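Local coordinates for protein pectinesterase (PDB 5C1E) that catalyses the hydrolysis of methyl esters in pectin, releasing methanol and leaving de-esterified polygalacturonate, at residues 125-130 with 292-297; 281-284 with 290-293; 64-69 with 103-108. One frame throughout, in Å; residues are numbered along the deposited sequence. Where two conformers were deposited one is given.

From the N terminus, interaction 3 comes first: residues 103-108, which bridge strands 102-104 and 107-110, meet the 64-69 loop and close a span of 33 intervening residues, wholly before the others. Interaction 1 follows in series, closing a far longer span by bringing the C-terminal 292-297 back to the turn before strand 128-131. Interaction 2 opens within that span and closes on the same stretch, sharing G292 and D293 with interaction 1; the two pack together through I295 and K283. Interactions 1 and 3 reach adjacent strands of one parallel sheet, joined by G129 O and M103 N. D296 OD2 also bonds Y104 OH, a second tie between interactions 1 and 3.

Interaction 1. Residues 125-130 with 292-297. With NAG (2-acetamido-2-deoxy-beta-D-glucopyranose), chain B.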
ATOM      1  N   ALA A 125       6.195   0.031 -10.488  1.00 17.32           N
ATOM      2  CA  ALA A 125       6.873  -1.088 -11.144  1.00 18.16           C
ATOM      3  C   ALA A 125       6.001  -2.343 -11.008  1.00 18.56           C
ATOM      4  O   ALA A 125       4.993  -2.352 -10.297  1.00 17.81           O
ATOM      5  CB  ALA A 125       8.236  -1.328 -10.518  1.00 19.48           C
ATOM      6  N   ASP A 126       6.383  -3.403 -11.704  1.00 18.65           N
ATOM      7  CA  ASP A 126       5.605  -4.639 -11.694  1.00 18.71           C
ATOM      8  C   ASP A 126       6.128  -5.672 -10.697  1.00 18.24           C
ATOM      9  O   ASP A 126       7.303  -5.671 -10.324  1.00 18.49           O
ATOM     10  CB  ASP A 126       5.621  -5.292 -13.081  1.00 19.82           C
ATOM     11  CG  ASP A 126       4.782  -4.553 -14.103  1.00 21.43           C
ATOM     12  OD1 ASP A 126       3.634  -4.153 -13.798  1.00 20.78           O
ATOM     13  OD2 ASP A 126       5.263  -4.416 -15.250  1.00 22.21           O
ATOM     14  N   GLN A 127       5.235  -6.581 -10.318  1.00 17.77           N
ATOM     15  CA  GLN A 127       5.524  -7.676  -9.392  1.00 18.28           C
ATOM     16  C   GLN A 127       6.110  -7.181  -8.074  1.00 16.91           C
ATOM     17  O   GLN A 127       7.127  -7.692  -7.596  1.00 16.75           O
ATOM     18  CB  GLN A 127       6.423  -8.717 -10.077  1.00 20.25           C
ATOM     19  CG  GLN A 127       5.792  -9.177 -11.375  1.00 22.87           C
ATOM     20  CD  GLN A 127       6.352 -10.458 -11.950  1.00 26.28           C
ATOM     21  OE1 GLN A 127       7.378 -10.986 -11.510  1.00 28.51           O
ATOM     22  NE2 GLN A 127       5.663 -10.973 -12.962  1.00 28.37           N
ATOM     23  N   LEU A 128       5.477  -6.153  -7.515  1.00 15.88           N
ATOM     24  CA  LEU A 128       5.854  -5.612  -6.212  1.00 15.59           C
ATOM     25  C   LEU A 128       5.117  -6.331  -5.105  1.00 15.96           C
ATOM     26  O   LEU A 128       3.877  -6.443  -5.130  1.00 16.27           O
ATOM     27  CB  LEU A 128       5.554  -4.115  -6.131  1.00 15.25           C
ATOM     28  CG  LEU A 128       6.232  -3.284  -7.220  1.00 15.15           C
ATOM     29  CD1 LEU A 128       5.984  -1.799  -6.953  1.00 14.82           C
ATOM     30  CD2 LEU A 128       7.729  -3.586  -7.323  1.00 15.99           C
ATOM     31  N   GLY A 129       5.873  -6.832  -4.138  1.00 16.00           N
ATOM     32  CA  GLY A 129       5.294  -7.586  -3.012  1.00 15.75           C
ATOM     33  C   GLY A 129       5.652  -6.961  -1.688  1.00 15.68           C
ATOM     34  O   GLY A 129       6.833  -6.720  -1.417  1.00 15.40           O
ATOM     35  N   PHE A 130       4.636  -6.706  -0.867  1.00 15.17           N
ATOM     36  CA  PHE A 130       4.810  -6.097   0.442  1.00 15.19           C
ATOM     37  C   PHE A 130       4.130  -6.959   1.499  1.00 15.87           C
ATOM     38  O   PHE A 130       2.947  -7.258   1.397  1.00 16.29           O
ATOM     39  CB  PHE A 130       4.229  -4.672   0.459  1.00 15.13           C
ATOM     40  CG  PHE A 130       4.872  -3.753  -0.528  1.00 15.07           C
ATOM     41  CD1 PHE A 130       4.390  -3.651  -1.821  1.00 16.32           C
ATOM     42  CD2 PHE A 130       5.980  -2.986  -0.169  1.00 16.07           C
ATOM     43  CE1 PHE A 130       4.990  -2.790  -2.737  1.00 15.99           C
ATOM     44  CE2 PHE A 130       6.596  -2.136  -1.083  1.00 15.88           C
ATOM     45  CZ  PHE A 130       6.104  -2.044  -2.366  1.00 15.87           C
ATOM     46  N   GLY A 292       1.553 -16.646  -9.223  1.00 25.87           N
ATOM     47  CA  GLY A 292       2.208 -17.707  -8.459  1.00 26.87           C
ATOM     48  C   GLY A 292       3.730 -17.715  -8.557  1.00 26.49           C
ATOM     49  O   GLY A 292       4.399 -18.231  -7.666  1.00 25.95           O
ATOM     50  N   ASP A 293       4.277 -17.118  -9.615  1.00 27.03           N
ATOM     51  CA  ASP A 293       5.737 -17.061  -9.809  1.00 28.07           C
ATOM     52  C   ASP A 293       6.416 -16.082  -8.874  1.00 27.07           C
ATOM     53  O   ASP A 293       7.613 -16.197  -8.613  1.00 27.11           O
ATOM     54  CB  ASP A 293       6.083 -16.603 -11.224  1.00 29.62           C
ATOM     55  CG  ASP A 293       5.556 -17.522 -12.280  1.00 30.90           C
ATOM     56  OD1 ASP A 293       5.063 -18.611 -11.916  1.00 38.38           O
ATOM     57  OD2 ASP A 293       5.645 -17.140 -13.470  1.00 33.95           O
ATOM     58  N   TRP A 294       5.685 -15.069  -8.422  1.00 25.95           N
ATOM     59  CA  TRP A 294       6.333 -14.004  -7.664  1.00 24.85           C
ATOM     60  C   TRP A 294       5.755 -13.706  -6.288  1.00 24.41           C
ATOM     61  O   TRP A 294       6.464 -13.185  -5.438  1.00 24.36           O
ATOM     62  CB  TRP A 294       6.437 -12.737  -8.506  1.00 24.31           C
ATOM     63  CG  TRP A 294       5.151 -12.118  -8.952  1.00 23.69           C
ATOM     64  CD1 TRP A 294       4.466 -12.391 -10.105  1.00 23.44           C
ATOM     65  CD2 TRP A 294       4.419 -11.062  -8.292  1.00 23.25           C
ATOM     66  NE1 TRP A 294       3.344 -11.602 -10.188  1.00 23.62           N
ATOM     67  CE2 TRP A 294       3.288 -10.778  -9.091  1.00 22.52           C
ATOM     68  CE3 TRP A 294       4.600 -10.352  -7.092  1.00 22.20           C
ATOM     69  CZ2 TRP A 294       2.347  -9.805  -8.742  1.00 22.62           C
ATOM     70  CZ3 TRP A 294       3.661  -9.380  -6.746  1.00 21.62           C
ATOM     71  CH2 TRP A 294       2.547  -9.120  -7.564  1.00 22.02           C
ATOM     72  N   ILE A 295       4.497 -14.039  -6.053  1.00 24.61           N
ATOM     73  CA  ILE A 295       3.905 -13.887  -4.733  1.00 25.11           C
ATOM     74  C   ILE A 295       4.507 -14.910  -3.763  1.00 27.14           C
ATOM     75  O   ILE A 295       4.689 -16.065  -4.113  1.00 26.12           O
ATOM     76  CB  ILE A 295       2.375 -14.021  -4.809  1.00 25.98           C
ATOM     77  CG1 ILE A 295       1.825 -12.747  -5.472  1.00 25.88           C
ATOM     78  CG2 ILE A 295       1.764 -14.252  -3.437  1.00 27.13           C
ATOM     79  CD1 ILE A 295       0.334 -12.648  -5.481  1.00 26.92           C
ATOM     80  N   ASP A 296       4.836 -14.450  -2.557  0.50 27.17           N
ATOM     81  CA  ASP A 296       5.316 -15.313  -1.477  0.50 29.11           C
ATOM     82  C   ASP A 296       4.107 -15.960  -0.791  0.50 31.97           C
ATOM     83  O   ASP A 296       3.284 -15.277  -0.179  0.50 31.82           O
ATOM     84  CB  ASP A 296       6.137 -14.485  -0.486  0.50 27.71           C
ATOM     85  CG  ASP A 296       6.714 -15.314   0.647  0.50 28.01           C
ATOM     86  OD1 ASP A 296       6.155 -16.391   0.944  0.50 27.22           O
ATOM     87  OD2 ASP A 296       7.715 -14.866   1.252  0.50 25.28           O
ATOM     88  N   ARG A 297       4.006 -17.280  -0.898  0.50 36.43           N
ATOM     89  CA  ARG A 297       2.779 -17.987  -0.526  0.50 39.98           C
ATOM     90  C   ARG A 297       2.594 -18.230   0.972  0.50 40.15           C
ATOM     91  O   ARG A 297       1.567 -18.776   1.390  0.50 39.67           O
ATOM     92  CB  ARG A 297       2.705 -19.335  -1.245  0.50 43.06           C
ATOM     93  CG  ARG A 297       1.321 -19.952  -1.156  0.50 45.57           C
ATOM     94  CD  ARG A 297       1.053 -20.925  -2.288  0.50 47.48           C
ATOM     95  NE  ARG A 297       0.979 -22.310  -1.831  0.50 48.74           N
ATOM     96  CZ  ARG A 297       1.986 -23.177  -1.888  0.50 49.51           C
ATOM     97  NH1 ARG A 297       3.161 -22.804  -2.380  0.50 49.74           N
ATOM     98  NH2 ARG A 297       1.815 -24.421  -1.457  0.50 49.07           N
TER
HETATM   99  C1  NAG B 401      13.068 -12.026 -11.242  0.60 37.32           C
HETATM  100  C2  NAG B 401      13.633 -13.426 -11.401  0.60 37.90           C
HETATM  101  C3  NAG B 401      12.603 -14.200 -12.219  0.60 38.65           C
HETATM  102  C4  NAG B 401      11.221 -14.127 -11.538  0.60 37.83           C
HETATM  103  C5  NAG B 401      10.855 -12.713 -11.044  0.60 35.88           C
HETATM  104  C6  NAG B 401       9.670 -12.705 -10.090  0.60 34.64           C
HETATM  105  C7  NAG B 401      16.094 -13.709 -11.302  0.60 38.51           C
HETATM  106  C8  NAG B 401      17.413 -13.594 -12.018  0.60 38.99           C
HETATM  107  N2  NAG B 401      14.979 -13.373 -11.970  0.60 37.94           N
HETATM  108  O3  NAG B 401      13.033 -15.541 -12.384  0.60 39.24           O
HETATM  109  O4  NAG B 401      10.206 -14.587 -12.419  0.60 37.15           O
HETATM  110  O5  NAG B 401      11.944 -12.111 -10.382  0.60 35.98           O
HETATM  111  O6  NAG B 401       9.317 -11.367  -9.792  0.60 32.28           O
HETATM  112  O7  NAG B 401      16.100 -14.107 -10.140  0.60 39.61           O
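In the parallel beta-helix, the turn between strands 121-124 and 128-131 carries Q127, and the C-terminal tail lays the indole of W294 flat against this residue. The backbone of Q127 has left-handed helical torsions. Its CA lies 3.5 Å from the centroid of the six-membered ring of W294 and only 5° off the ring normal, which is the geometry of a CH-pi contact over the face. Toward the five-membered ring the glutamine side chain takes over: Q127 CD comes within 3.3 Å of W294 CD1, and the amide plane is turned just 13° from the indole plane, so the two flat groups lie nearly face to face. With chi1 at 62°, W294 CG is tucked above its own backbone, flanked by both N and C, and this swings the indole onto the turn. L128 O approaches the ring at its edge, near its plane, 3.4 Å from W294 CZ3. On the opposite face I295 CG1 stands 3.9 Å above the W294 ring plane, so the indole is sandwiched between its own chain neighbour and Q127. The N-acetylglucosamine attached to N56 borders the site, its O6 lying 3.4 Å from W294 CB. Further along, the indole touches T148 and Y150 of strand 148-152, next to 128-131 in the sheet, while I295 packs on Y150 and on L287 of helix 283-287.

Interaction 2. Residues 281-284 with 290-293. With GOL (glycerol), chain K; SO4 (sulfate ion), chain C.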
ATOM      1  N   VAL A 281     -13.572 -11.532  -7.029  1.00 23.43           N
ATOM      2  CA  VAL A 281     -12.526 -11.636  -8.053  1.00 23.47           C
ATOM      3  C   VAL A 281     -11.316 -12.370  -7.497  1.00 22.59           C
ATOM      4  O   VAL A 281     -11.112 -12.397  -6.289  1.00 22.85           O
ATOM      5  CB  VAL A 281     -12.107 -10.268  -8.646  1.00 22.88           C
ATOM      6  CG1 VAL A 281     -13.332  -9.507  -9.102  1.00 23.38           C
ATOM      7  CG2 VAL A 281     -11.295  -9.444  -7.658  1.00 23.01           C
ATOM      8  N   ASP A 282     -10.516 -12.967  -8.376  1.00 21.91           N
ATOM      9  CA  ASP A 282      -9.321 -13.683  -7.926  1.00 22.28           C
ATOM     10  C   ASP A 282      -8.050 -12.978  -8.374  1.00 21.48           C
ATOM     11  O   ASP A 282      -8.094 -12.013  -9.126  1.00 20.44           O
ATOM     12  CB  ASP A 282      -9.349 -15.174  -8.354  1.00 23.56           C
ATOM     13  CG  ASP A 282      -9.330 -15.386  -9.873  1.00 24.68           C
ATOM     14  OD1 ASP A 282      -9.046 -14.460 -10.668  1.00 23.82           O
ATOM     15  OD2 ASP A 282      -9.590 -16.544 -10.270  1.00 28.18           O
ATOM     16  N   LYS A 283      -6.910 -13.469  -7.905  1.00 20.60           N
ATOM     17  CA  LYS A 283      -5.649 -12.820  -8.202  1.00 21.08           C
ATOM     18  C   LYS A 283      -5.238 -12.952  -9.656  1.00 21.03           C
ATOM     19  O   LYS A 283      -4.446 -12.157 -10.144  1.00 21.50           O
ATOM     20  CB  LYS A 283      -4.537 -13.336  -7.285  1.00 21.70           C
ATOM     21  CG  LYS A 283      -4.718 -12.865  -5.854  1.00 22.12           C
ATOM     22  CD  LYS A 283      -3.526 -13.169  -4.952  1.00 22.99           C
ATOM     23  CE  LYS A 283      -3.350 -14.643  -4.699  1.00 23.58           C
ATOM     24  NZ  LYS A 283      -4.503 -15.203  -3.943  1.00 24.62           N
ATOM     25  N   THR A 284      -5.751 -13.950 -10.359  1.00 21.52           N
ATOM     26  CA  THR A 284      -5.433 -14.047 -11.775  1.00 22.67           C
ATOM     27  C   THR A 284      -6.028 -12.840 -12.520  1.00 21.30           C
ATOM     28  O   THR A 284      -5.384 -12.268 -13.394  1.00 20.26           O
ATOM     29  CB  THR A 284      -5.897 -15.384 -12.369  1.00 24.70           C
ATOM     30  OG1 THR A 284      -5.108 -16.431 -11.791  1.00 27.38           O
ATOM     31  CG2 THR A 284      -5.738 -15.392 -13.886  1.00 25.43           C
ATOM     32  N   THR A 290       0.399 -15.297 -13.972  1.00 31.71           N
ATOM     33  CA  THR A 290       1.726 -15.633 -13.462  1.00 30.80           C
ATOM     34  C   THR A 290       1.978 -15.208 -12.003  1.00 28.79           C
ATOM     35  O   THR A 290       3.125 -15.259 -11.531  1.00 28.01           O
ATOM     36  CB  THR A 290       2.803 -14.999 -14.355  1.00 32.74           C
ATOM     37  OG1 THR A 290       2.597 -13.586 -14.405  1.00 33.78           O
ATOM     38  CG2 THR A 290       2.731 -15.560 -15.765  1.00 34.40           C
ATOM     39  N   TRP A 291       0.932 -14.812 -11.278  1.00 26.08           N
ATOM     40  CA  TRP A 291       1.103 -14.351  -9.894  1.00 25.36           C
ATOM     41  C   TRP A 291       1.799 -15.359  -8.984  1.00 25.49           C
ATOM     42  O   TRP A 291       2.568 -14.979  -8.095  1.00 23.47           O
ATOM     43  CB  TRP A 291      -0.222 -13.872  -9.280  1.00 25.82           C
ATOM     44  CG  TRP A 291      -1.289 -14.896  -9.037  1.00 26.51           C
ATOM     45  CD1 TRP A 291      -2.410 -15.094  -9.788  1.00 27.64           C
ATOM     46  CD2 TRP A 291      -1.400 -15.791  -7.919  1.00 28.35           C
ATOM     47  NE1 TRP A 291      -3.189 -16.068  -9.234  1.00 27.90           N
ATOM     48  CE2 TRP A 291      -2.592 -16.523  -8.090  1.00 29.13           C
ATOM     49  CE3 TRP A 291      -0.594 -16.065  -6.809  1.00 29.15           C
ATOM     50  CZ2 TRP A 291      -3.010 -17.507  -7.187  1.00 30.49           C
ATOM     51  CZ3 TRP A 291      -1.003 -17.058  -5.911  1.00 30.45           C
ATOM     52  CH2 TRP A 291      -2.205 -17.756  -6.103  1.00 30.66           C
ATOM     53  N   GLY A 292       1.553 -16.646  -9.223  1.00 25.87           N
ATOM     54  CA  GLY A 292       2.208 -17.707  -8.459  1.00 26.87           C
ATOM     55  C   GLY A 292       3.730 -17.715  -8.557  1.00 26.49           C
ATOM     56  O   GLY A 292       4.399 -18.231  -7.666  1.00 25.95           O
ATOM     57  N   ASP A 293       4.277 -17.118  -9.615  1.00 27.03           N
ATOM     58  CA  ASP A 293       5.737 -17.061  -9.809  1.00 28.07           C
ATOM     59  C   ASP A 293       6.416 -16.082  -8.874  1.00 27.07           C
ATOM     60  O   ASP A 293       7.613 -16.197  -8.613  1.00 27.11           O
ATOM     61  CB  ASP A 293       6.083 -16.603 -11.224  1.00 29.62           C
ATOM     62  CG  ASP A 293       5.556 -17.522 -12.280  1.00 30.90           C
ATOM     63  OD1 ASP A 293       5.063 -18.611 -11.916  1.00 38.38           O
ATOM     64  OD2 ASP A 293       5.645 -17.140 -13.470  1.00 33.95           O
TER
HETATM   65  C1  GOL K 410      -1.429 -19.935  -9.123  0.50 41.04           C
HETATM   66  O1  GOL K 410      -0.527 -19.582  -8.065  0.50 41.91           O
HETATM   67  C2  GOL K 410      -1.296 -18.944 -10.274  0.50 40.90           C
HETATM   68  O2  GOL K 410      -0.063 -19.201 -10.951  0.50 41.61           O
HETATM   69  C3  GOL K 410      -2.465 -19.096 -11.246  0.50 41.20           C
HETATM   70  O3  GOL K 410      -2.424 -18.077 -12.252  0.50 41.30           O
HETATM   71  S   SO4 C 402      -4.300 -13.874  -0.566  1.00 29.92           S
HETATM   72  O1  SO4 C 402      -4.453 -14.843   0.560  1.00 30.72           O
HETATM   73  O2  SO4 C 402      -4.435 -12.496  -0.024  1.00 27.52           O
HETATM   74  O3  SO4 C 402      -2.991 -14.024  -1.257  1.00 28.60           O
HETATM   75  O4  SO4 C 402      -5.355 -14.154  -1.568  1.00 27.02           O
HETATM   76  O   HOH W   1      -6.328 -16.745  -9.213  1.00 24.36           O
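K283 and T284, at the start of helix 283-287, meet the indole of W291 from two directions. The first kind of interaction is packing against the ring. K283 CE lies 3.5 Å from the centroid of the six-membered ring of W291 and 9° off its normal, a CH-pi contact over the face, and K283 NZ follows at 4.4 Å from the same centroid, 23° off the normal, as a cation-pi partner. The lysine chain bends at chi3 and chi4, both near -65°, which folds its end across the ring at about a right angle. T284 OG1 sits at the indole edge, in the ring plane, 3.2 Å from W291 NE1. The second kind is a water bridge: water 1 accepts from both W291 NE1, at 3.2 Å, and T284 N, at 3.1 Å, linking the segments. Bound solutes add a third group, both probably from the crystallisation liquor. K283 NZ donates to sulfate O4 at 2.7 Å, with a weaker bond to O3, while glycerol O1 covers the opposite face of the indole, 3.2 Å from W291 CH2, and glycerol O3 accepts from T284 OG1. The contact lies at the surface, just after D282, the N-cap of helix 283-287, whose OD1 takes T285 N. K283 reaches over the parallel sheet, making a second cation-pi contact with W170 of strand 168-172, and the sulfate is shared with W170 and with Y150 of strand 148-152.

Interaction 3. Residues 64-69 with 103-108; sequences TDTSTY and MYNINV
N105, at the corner between strands 102-104 and 107-110 of the parallel beta-helix, meets T66 in the type I beta turn formed by D65 to T68. Before this corner, M103 pairs with G129 in the long parallel sheet and the ring of Y104 is stacked on that of Y131. At N105 the backbone turns into the left-handed helical region, and the side chain carries the contact: chi1 of -51° sets CG opposite the carbonyl carbon and turns the amide to the 64-69 loop. N105 ND2 donates to T66 O at 3.1 Å, with a nearly straight N-H...O angle of 167°. The acceptor lies in the amide plane of N105, but the donor stands above the T66 carbonyl plane, 43° out of it. Both partners are held a second time, T66 O by the hydroxyl of Y299 and N105 OD1, the other end of the amide, by R3 NH1. T66 CB packs 3.6 Å from N105 OD1. Both ends of the amide being bonded, its rotation is defined. Beyond I106, N107 lies in the following strand and turns its OD1 to N72 ND2, which links this strand to the region following the turn. The turn is itself braced by an Asx turn: D65 OD1 accepts S67 N at 3.0 Å and S67 OG at 2.6 Å, both from the same face of the carboxylate.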
ATOM      1  N   THR A  64      10.375  -9.937  15.600  1.00 14.87           N
ATOM      2  CA  THR A  64      10.146 -11.176  16.340  1.00 15.37           C
ATOM      3  C   THR A  64       9.075 -12.060  15.688  1.00 16.21           C
ATOM      4  O   THR A  64       9.005 -13.250  15.979  1.00 16.66           O
ATOM      5  CB  THR A  64       9.765 -10.898  17.823  1.00 15.60           C
ATOM      6  OG1 THR A  64       9.951 -12.084  18.602  1.00 15.60           O
ATOM      7  CG2 THR A  64       8.328 -10.420  17.948  1.00 15.76           C
ATOM      8  N   ASP A  65       8.258 -11.482  14.802  1.00 16.20           N
ATOM      9  CA  ASP A  65       7.157 -12.202  14.143  1.00 16.82           C
ATOM     10  C   ASP A  65       6.942 -11.623  12.741  1.00 16.52           C
ATOM     11  O   ASP A  65       6.320 -10.565  12.560  1.00 16.54           O
ATOM     12  CB  ASP A  65       5.877 -12.095  14.988  1.00 17.68           C
ATOM     13  CG  ASP A  65       4.718 -12.912  14.425  1.00 18.55           C
ATOM     14  OD1 ASP A  65       4.849 -13.478  13.325  1.00 18.09           O
ATOM     15  OD2 ASP A  65       3.673 -13.004  15.117  1.00 18.54           O
ATOM     16  N   THR A  66       7.460 -12.328  11.748  1.00 16.44           N
ATOM     17  CA  THR A  66       7.381 -11.901  10.355  1.00 16.53           C
ATOM     18  C   THR A  66       5.956 -11.935   9.789  1.00 16.89           C
ATOM     19  O   THR A  66       5.700 -11.298   8.763  1.00 16.34           O
ATOM     20  CB  THR A  66       8.254 -12.795   9.462  1.00 17.17           C
ATOM     21  OG1 THR A  66       7.845 -14.153   9.626  1.00 17.58           O
ATOM     22  CG2 THR A  66       9.723 -12.681   9.817  1.00 17.53           C
ATOM     23  N   SER A  67       5.052 -12.681  10.444  1.00 16.88           N
ATOM     24  CA  SER A  67       3.688 -12.906   9.956  1.00 17.89           C
ATOM     25  C   SER A  67       2.756 -11.696  10.143  1.00 18.08           C
ATOM     26  O   SER A  67       1.632 -11.669   9.606  1.00 18.04           O
ATOM     27  CB  SER A  67       3.090 -14.144  10.649  1.00 18.76           C
ATOM     28  OG  SER A  67       2.675 -13.829  11.974  1.00 19.10           O
ATOM     29  N   THR A  68       3.223 -10.684  10.877  1.00 17.58           N
ATOM     30  CA  THR A  68       2.444  -9.495  11.161  1.00 17.27           C
ATOM     31  C   THR A  68       3.290  -8.240  10.932  1.00 16.71           C
ATOM     32  O   THR A  68       4.512  -8.321  10.834  1.00 15.39           O
ATOM     33  CB  THR A  68       1.936  -9.548  12.622  1.00 17.94           C
ATOM     34  OG1 THR A  68       1.138  -8.400  12.913  1.00 18.38           O
ATOM     35  CG2 THR A  68       3.099  -9.607  13.633  1.00 18.27           C
ATOM     36  N   TYR A  69       2.624  -7.091  10.832  1.00 15.76           N
ATOM     37  CA  TYR A  69       3.288  -5.778  10.880  1.00 15.65           C
ATOM     38  C   TYR A  69       3.459  -5.261  12.338  1.00 16.44           C
ATOM     39  O   TYR A  69       4.238  -4.307  12.603  1.00 15.67           O
ATOM     40  CB  TYR A  69       2.484  -4.744  10.086  1.00 15.17           C
ATOM     41  CG  TYR A  69       1.107  -4.474  10.653  1.00 15.88           C
ATOM     42  CD1 TYR A  69       0.922  -3.540  11.669  1.00 15.82           C
ATOM     43  CD2 TYR A  69      -0.021  -5.102  10.133  1.00 16.26           C
ATOM     44  CE1 TYR A  69      -0.337  -3.285  12.183  1.00 16.55           C
ATOM     45  CE2 TYR A  69      -1.289  -4.853  10.647  1.00 16.59           C
ATOM     46  CZ  TYR A  69      -1.439  -3.937  11.670  1.00 16.58           C
ATOM     47  OH  TYR A  69      -2.689  -3.676  12.191  1.00 17.71           O
ATOM     48  N   MET A 103       9.320  -6.287  -0.028  1.00 15.71           N
ATOM     49  CA  MET A 103       9.685  -5.692   1.247  1.00 15.58           C
ATOM     50  C   MET A 103       8.918  -6.409   2.362  1.00 15.34           C
ATOM     51  O   MET A 103       7.722  -6.689   2.219  1.00 14.72           O
ATOM     52  CB  MET A 103       9.416  -4.185   1.241  1.00 16.71           C
ATOM     53  CG  MET A 103       9.937  -3.470   2.480  1.00 17.01           C
ATOM     54  SD  MET A 103       9.943  -1.680   2.283  1.00 20.25           S
ATOM     55  CE  MET A 103       8.232  -1.264   2.549  1.00 18.99           C
ATOM     56  N   TYR A 104       9.633  -6.748   3.431  1.00 14.47           N
ATOM     57  CA  TYR A 104       9.086  -7.502   4.553  1.00 14.69           C
ATOM     58  C   TYR A 104       9.319  -6.767   5.844  1.00 14.23           C
ATOM     59  O   TYR A 104      10.467  -6.447   6.188  1.00 13.38           O
ATOM     60  CB  TYR A 104       9.761  -8.880   4.698  1.00 15.02           C
ATOM     61  CG  TYR A 104       9.494  -9.861   3.594  1.00 16.63           C
ATOM     62  CD1 TYR A 104      10.215  -9.799   2.406  1.00 17.22           C
ATOM     63  CD2 TYR A 104       8.518 -10.866   3.723  1.00 17.50           C
ATOM     64  CE1 TYR A 104       9.976 -10.684   1.390  1.00 17.82           C
ATOM     65  CE2 TYR A 104       8.302 -11.784   2.705  1.00 17.99           C
ATOM     66  CZ  TYR A 104       9.045 -11.679   1.547  1.00 18.24           C
ATOM     67  OH  TYR A 104       8.862 -12.523   0.499  1.00 19.23           O
ATOM     68  N   ASN A 105       8.236  -6.537   6.578  1.00 13.95           N
ATOM     69  CA  ASN A 105       8.321  -6.054   7.967  1.00 14.33           C
ATOM     70  C   ASN A 105       9.073  -4.735   8.155  1.00 14.76           C
ATOM     71  O   ASN A 105       9.950  -4.618   9.020  1.00 14.70           O
ATOM     72  CB  ASN A 105       8.918  -7.158   8.842  1.00 14.52           C
ATOM     73  CG  ASN A 105       8.206  -8.466   8.661  1.00 14.37           C
ATOM     74  OD1 ASN A 105       8.772  -9.442   8.158  1.00 15.13           O
ATOM     75  ND2 ASN A 105       6.943  -8.500   9.052  1.00 14.67           N
ATOM     76  N   ILE A 106       8.709  -3.754   7.328  1.00 14.85           N
ATOM     77  CA  ILE A 106       9.267  -2.399   7.401  1.00 15.05           C
ATOM     78  C   ILE A 106       8.114  -1.406   7.486  1.00 14.93           C
ATOM     79  O   ILE A 106       7.094  -1.581   6.808  1.00 15.03           O
ATOM     80  CB  ILE A 106      10.190  -2.131   6.199  1.00 15.63           C
ATOM     81  CG1 ILE A 106      11.448  -3.004   6.368  1.00 16.53           C
ATOM     82  CG2 ILE A 106      10.505  -0.642   6.086  1.00 15.48           C
ATOM     83  CD1 ILE A 106      12.667  -2.596   5.639  1.00 17.89           C
ATOM     84  N   ASN A 107       8.259  -0.403   8.349  1.00 14.18           N
ATOM     85  CA  ASN A 107       7.323   0.715   8.401  1.00 14.45           C
ATOM     86  C   ASN A 107       7.866   1.867   7.553  1.00 14.19           C
ATOM     87  O   ASN A 107       9.045   2.192   7.655  1.00 14.05           O
ATOM     88  CB  ASN A 107       7.141   1.245   9.824  1.00 14.92           C
ATOM     89  CG  ASN A 107       6.668   0.188  10.791  1.00 14.97           C
ATOM     90  OD1 ASN A 107       6.133  -0.853  10.411  1.00 15.53           O
ATOM     91  ND2 ASN A 107       6.886   0.442  12.053  1.00 15.88           N
ATOM     92  N   VAL A 108       6.997   2.472   6.754  1.00 13.55           N
ATOM     93  CA  VAL A 108       7.321   3.648   5.967  1.00 14.37           C
ATOM     94  C   VAL A 108       6.331   4.752   6.277  1.00 14.78           C
ATOM     95  O   VAL A 108       5.111   4.536   6.252  1.00 15.03           O
ATOM     96  CB  VAL A 108       7.309   3.355   4.432  1.00 14.20           C
ATOM     97  CG1 VAL A 108       7.689   4.598   3.629  1.00 14.50           C
ATOM     98  CG2 VAL A 108       8.264   2.221   4.102  1.00 14.24           C
TER